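Local coordinates for protein cystathionine gamma-synthase (PDB 6LD7) that probably uses pyridoxal 5'-phosphate to make cystathionine, a step on the way to methionine, at residues E319-A324 against S392-T397. The protein carries 1 engineered substitution. Residues are numbered along the deposited sequence; the frame is centred on the assembly and turned at random.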
loop_
_atom_site.group_PDB
_atom_site.type_symbol
_atom_site.label_atom_id
_atom_site.label_comp_id
_atom_site.label_asym_id
_atom_site.label_seq_id
_atom_site.Cartn_x
_atom_site.Cartn_y
_atom_site.Cartn_z
ATOM N N GLU C 319 -33.276 -4.993 -27.847
ATOM C CA GLU C 319 -32.340 -5.701 -26.990
ATOM C C GLU C 319 -31.440 -6.554 -27.903
ATOM O O GLU C 319 -30.267 -6.725 -27.532
ATOM C CB GLU C 319 -33.096 -6.527 -25.950
ATOM C CG GLU C 319 -32.161 -7.051 -24.868
ATOM C CD GLU C 319 -32.737 -8.136 -23.997
ATOM O OE1 GLU C 319 -33.594 -7.766 -23.219
ATOM O OE2 GLU C 319 -32.324 -9.328 -24.127
ATOM N N ALA C 320 -31.909 -7.104 -29.031
ATOM C CA ALA C 320 -31.038 -7.976 -29.861
ATOM C C ALA C 320 -29.872 -7.160 -30.477
ATOM O O ALA C 320 -28.771 -7.743 -30.759
ATOM C CB ALA C 320 -31.836 -8.650 -30.941
ATOM N N ALA C 321 -30.142 -5.905 -30.853
ATOM C CA ALA C 321 -29.129 -4.999 -31.445
ATOM C C ALA C 321 -28.125 -4.653 -30.339
ATOM O O ALA C 321 -26.893 -4.720 -30.585
ATOM C CB ALA C 321 -29.763 -3.757 -32.010
ATOM N N VAL C 322 -28.639 -4.442 -29.131
ATOM C CA VAL C 322 -27.781 -4.123 -27.973
ATOM C C VAL C 322 -26.834 -5.303 -27.718
ATOM O O VAL C 322 -25.660 -5.060 -27.491
ATOM C CB VAL C 322 -28.636 -3.710 -26.752
ATOM C CG1 VAL C 322 -27.792 -3.575 -25.504
ATOM C CG2 VAL C 322 -29.343 -2.394 -27.033
ATOM N N ARG C 323 -27.347 -6.516 -27.614
ATOM C CA ARG C 323 -26.543 -7.717 -27.321
ATOM C C ARG C 323 -25.495 -7.837 -28.407
ATOM O O ARG C 323 -24.304 -8.126 -28.060
ATOM C CB ARG C 323 -27.349 -9.014 -27.343
ATOM C CG ARG C 323 -28.299 -9.204 -26.174
ATOM C CD ARG C 323 -29.230 -10.439 -26.292
ATOM N NE ARG C 323 -30.008 -10.579 -25.061
ATOM C CZ ARG C 323 -29.582 -11.272 -24.008
ATOM N NH1 ARG C 323 -28.403 -11.862 -24.052
ATOM N NH2 ARG C 323 -30.310 -11.373 -22.919
ATOM N N ALA C 324 -25.865 -7.619 -29.671
ATOM C CA ALA C 324 -24.845 -7.747 -30.748
ATOM C C ALA C 324 -23.787 -6.612 -30.598
ATOM O O ALA C 324 -22.581 -6.869 -30.721
ATOM C CB ALA C 324 -25.516 -7.709 -32.081
ATOM N N SER C 392 -22.118 -1.783 -36.617
ATOM C CA SER C 392 -22.188 -2.755 -37.731
ATOM C C SER C 392 -22.762 -4.117 -37.293
ATOM O O SER C 392 -23.717 -4.603 -37.923
ATOM C CB SER C 392 -20.815 -2.846 -38.291
ATOM O OG SER C 392 -20.825 -3.760 -39.310
ATOM N N ARG C 393 -22.288 -4.687 -36.190
ATOM C CA ARG C 393 -22.930 -5.895 -35.623
ATOM C C ARG C 393 -24.406 -5.650 -35.339
ATOM O O ARG C 393 -25.244 -6.583 -35.675
ATOM C CB ARG C 393 -22.365 -6.332 -34.290
ATOM C CG ARG C 393 -21.011 -7.023 -34.326
ATOM C CD ARG C 393 -20.727 -7.248 -32.802
ATOM N NE ARG C 393 -19.446 -6.705 -32.853
ATOM C CZ ARG C 393 -18.812 -5.779 -32.207
ATOM N NH1 ARG C 393 -19.158 -5.165 -31.111
ATOM N NH2 ARG C 393 -17.672 -5.525 -32.780
ATOM N N ALA C 394 -24.738 -4.512 -34.731
ATOM C CA ALA C 394 -26.147 -4.159 -34.426
ATOM C C ALA C 394 -26.981 -4.091 -35.722
ATOM O O ALA C 394 -28.092 -4.560 -35.727
ATOM C CB ALA C 394 -26.248 -2.824 -33.717
ATOM N N GLU C 395 -26.513 -3.396 -36.741
ATOM C CA GLU C 395 -27.179 -3.257 -38.041
ATOM C C GLU C 395 -27.513 -4.657 -38.620
ATOM O O GLU C 395 -28.649 -4.830 -39.062
ATOM C CB GLU C 395 -26.297 -2.492 -39.012
ATOM C CG GLU C 395 -26.904 -2.389 -40.399
ATOM C CD GLU C 395 -26.245 -1.359 -41.299
ATOM O OE1 GLU C 395 -26.735 -1.181 -42.413
ATOM O OE2 GLU C 395 -25.251 -0.739 -40.892
ATOM N N ALA C 396 -26.625 -5.635 -38.478
ATOM C CA ALA C 396 -26.781 -7.016 -39.008
ATOM C C ALA C 396 -27.869 -7.811 -38.259
ATOM O O ALA C 396 -28.284 -8.791 -38.827
ATOM C CB ALA C 396 -25.458 -7.730 -38.981
ATOM N N THR C 397 -28.347 -7.425 -37.071
ATOM C CA THR C 397 -29.662 -7.882 -36.552
ATOM C C THR C 397 -30.649 -7.182 -37.497
ATOM O O THR C 397 -30.284 -7.060 -38.640
ATOM C CB THR C 397 -29.695 -7.677 -35.037
ATOM O OG1 THR C 397 -29.888 -6.296 -34.729
ATOM C CG2 THR C 397 -28.449 -8.214 -34.362
#
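The carbonyl oxygen of Ala394 takes two bonds from Thr397: the hydroxyl OG1 reaches Ala394 O at 2.7 Å, in the carbonyl plane, while the Thr397 backbone N adds a weak one. With OG1 placed between its own backbone N and carbonyl carbon (chi1 76°), threonine can turn its hydroxyl back on the helix that precedes it. Its methyl CG2 packs 3.7 Å from Ala324 CB on the facing helix, while the hydroxyl oxygen OG1 also lies against Ala321 CA and CB.

Alanine suits the interface because its methyl adds so little bulk. With only methyls at Ala321 and Ala394, their CB atoms touch at 4.0 Å. The axes of the two short helix segments come within 7.7 Å, crossing at 144°. Ala324 CB packs next to Arg393 CB, whose chain, bent at chi3, runs along helix 319-327 and donates from NH1 to Phe325 O.

Glu319 and Arg323, one turn apart, form a salt bridge away from this seam, where Phe49 of a second subunit packs on them. Helix 319-327 and the C-terminal end of helix 380-396 lie against strand 310-315, whose Leu315 touches both Ala321 and Ala394.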